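Local coordinates for protein hydroxyglutarate synthase (Oryza sativa, PDB 6W1K) that uses iron(II) and dioxygen to decarboxylate and hydroxylate 2-oxoadipate to D-2-hydroxyglutarate, a step of lysine catabolism in plant plastids, at residues D247-T252 with I261-I266. Numbering follows the deposited sequence.
Sequences DSALFT and IPRSYI. With OOG (2-oxoadipic acid), chain F.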
# COMPACT_ATOMS: atom_id res chain seq x y z
N ASP A 247 -6.70 -1.56 11.51
CA ASP A 247 -7.22 -0.88 12.68
C ASP A 247 -8.56 -0.22 12.38
O ASP A 247 -8.90 0.09 11.23
CB ASP A 247 -6.23 0.18 13.17
CG ASP A 247 -5.09 -0.43 13.98
OD1 ASP A 247 -5.32 -1.40 14.73
OD2 ASP A 247 -3.95 0.06 13.86
N SER A 248 -9.34 -0.03 13.43
CA SER A 248 -10.58 0.74 13.35
C SER A 248 -10.49 2.00 14.21
O SER A 248 -9.74 2.06 15.18
CB SER A 248 -11.77 -0.11 13.82
OG SER A 248 -11.99 -1.17 12.91
N ALA A 249 -11.31 2.98 13.85
CA ALA A 249 -11.33 4.26 14.55
C ALA A 249 -12.75 4.78 14.61
O ALA A 249 -13.59 4.42 13.78
CB ALA A 249 -10.46 5.32 13.85
N LEU A 250 -13.02 5.60 15.61
CA LEU A 250 -14.29 6.31 15.68
C LEU A 250 -14.19 7.54 14.79
O LEU A 250 -13.18 8.25 14.79
CB LEU A 250 -14.62 6.72 17.12
CG LEU A 250 -14.88 5.55 18.07
CD1 LEU A 250 -15.07 6.06 19.49
CD2 LEU A 250 -16.10 4.73 17.62
N PHE A 251 -15.24 7.77 14.00
CA PHE A 251 -15.29 8.90 13.09
C PHE A 251 -16.61 9.64 13.30
O PHE A 251 -17.67 9.02 13.32
CB PHE A 251 -15.12 8.39 11.65
CG PHE A 251 -14.95 9.48 10.63
CD1 PHE A 251 -13.71 10.07 10.42
CD2 PHE A 251 -16.03 9.89 9.84
CE1 PHE A 251 -13.58 11.07 9.45
CE2 PHE A 251 -15.90 10.86 8.87
CZ PHE A 251 -14.68 11.47 8.68
N THR A 252 -16.54 10.95 13.47
CA THR A 252 -17.75 11.76 13.53
C THR A 252 -18.09 12.27 12.13
O THR A 252 -17.39 13.11 11.57
CB THR A 252 -17.59 12.89 14.55
OG1 THR A 252 -17.39 12.29 15.84
CG2 THR A 252 -18.87 13.77 14.62
N ILE A 261 -15.06 3.27 11.65
CA ILE A 261 -14.59 3.18 10.27
C ILE A 261 -13.27 2.39 10.24
O ILE A 261 -12.51 2.39 11.22
CB ILE A 261 -14.33 4.57 9.63
CG1 ILE A 261 -13.26 5.33 10.41
CG2 ILE A 261 -15.58 5.39 9.48
CD1 ILE A 261 -12.56 6.45 9.67
N PRO A 262 -12.94 1.82 9.09
CA PRO A 262 -11.59 1.25 8.92
C PRO A 262 -10.53 2.30 8.63
O PRO A 262 -10.74 3.25 7.87
CB PRO A 262 -11.77 0.31 7.72
CG PRO A 262 -12.85 0.98 6.89
CD PRO A 262 -13.81 1.57 7.93
N ARG A 263 -9.38 2.14 9.28
CA ARG A 263 -8.18 2.88 8.90
C ARG A 263 -7.30 1.92 8.09
O ARG A 263 -7.80 1.21 7.20
CB ARG A 263 -7.48 3.47 10.13
CG ARG A 263 -8.31 4.58 10.84
CD ARG A 263 -8.52 5.77 9.94
NE ARG A 263 -8.83 7.00 10.65
CZ ARG A 263 -9.24 8.12 10.05
NH1 ARG A 263 -9.42 8.14 8.73
NH2 ARG A 263 -9.49 9.20 10.77
N SER A 264 -6.01 1.91 8.35
CA SER A 264 -5.05 1.22 7.49
C SER A 264 -4.51 -0.01 8.20
O SER A 264 -4.89 -0.34 9.32
CB SER A 264 -3.94 2.17 7.08
OG SER A 264 -4.49 3.24 6.34
N TYR A 265 -3.61 -0.71 7.51
CA TYR A 265 -3.05 -1.95 8.01
C TYR A 265 -1.60 -1.98 7.61
O TYR A 265 -1.07 -1.01 7.04
CB TYR A 265 -3.81 -3.17 7.48
CG TYR A 265 -3.77 -3.38 5.96
CD1 TYR A 265 -4.71 -2.79 5.14
CD2 TYR A 265 -2.83 -4.21 5.37
CE1 TYR A 265 -4.72 -2.98 3.79
CE2 TYR A 265 -2.83 -4.41 3.99
CZ TYR A 265 -3.78 -3.78 3.21
OH TYR A 265 -3.83 -3.95 1.85
N ILE A 266 -0.91 -3.07 7.94
CA ILE A 266 0.48 -3.23 7.55
C ILE A 266 0.66 -4.61 6.93
O ILE A 266 0.03 -5.58 7.35
CB ILE A 266 1.44 -3.01 8.75
CG1 ILE A 266 2.90 -3.07 8.28
CG2 ILE A 266 1.21 -4.02 9.89
CD1 ILE A 266 3.96 -2.51 9.29
C2 OOG F . -3.75 -2.79 -1.95
C3 OOG F . -3.80 -4.32 -1.84
C4 OOG F . -2.85 -4.95 -2.86
C6 OOG F . -0.47 -6.09 -2.67
O4 OOG F . -0.71 -6.88 -3.62
O3 OOG F . 0.55 -6.27 -1.96
C5 OOG F . -1.40 -4.92 -2.39
C1 OOG F . -4.85 -2.12 -1.11
O1 OOG F . -5.16 -1.00 -1.32
O2 OOG F . -5.49 -2.80 -0.07
O5 OOG F . -0.98 -3.98 -1.80
O HOH W 1 -2.88 -0.57 11.45
O HOH W 2 -11.18 9.01 13.05
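Ala249 and Ile261 form a hydrogen-bonded antiparallel pair in the beta hairpin of strands 248-252 and 258-271, with Ile261 N to Ala249 O at 2.8 Å and Ala249 N to Ile261 O at 3.0 Å. Ser248 faces Pro262 in the neighbouring non-hydrogen-bonded pair, and two further backbone bonds continue past the paired residues: Arg263 N to Asp247 O (2.9 Å, 164° at the hydrogen) and Asp247 N to Ser264 O. The tight part lies on the face that carries Ala249, Phe251 and Ile261. With CG1 between the backbone N and the carbonyl carbon (chi1 60°), Ile261 turns CD1 to Phe251 CD1 (3.9 Å), while Ile261 CG2 meets Phe251 CB (3.7 Å); Val188 of helix 181-189 also packs on Ile261. Ile261 CD1 also lies 3.6 Å above one guanidinium face of Arg263, offset toward the rim. Arg263 rests its CG on Ala249 CB (3.8 Å), while Asn189 takes a hydrogen bond from NH1. The exposed side is looser: Ser248 CB merely approaches Ile261 O, and a water donates to Leu250 O and weakly accepts from Arg263 NH2. Past the pairing, Tyr265 reaches the 2-oxoadipate pocket, where its ring stacks with the metal ligand His195 and Tyr265 OH donates to 2-oxoadipate O2 at 2.8 Å, in the plane of the ring.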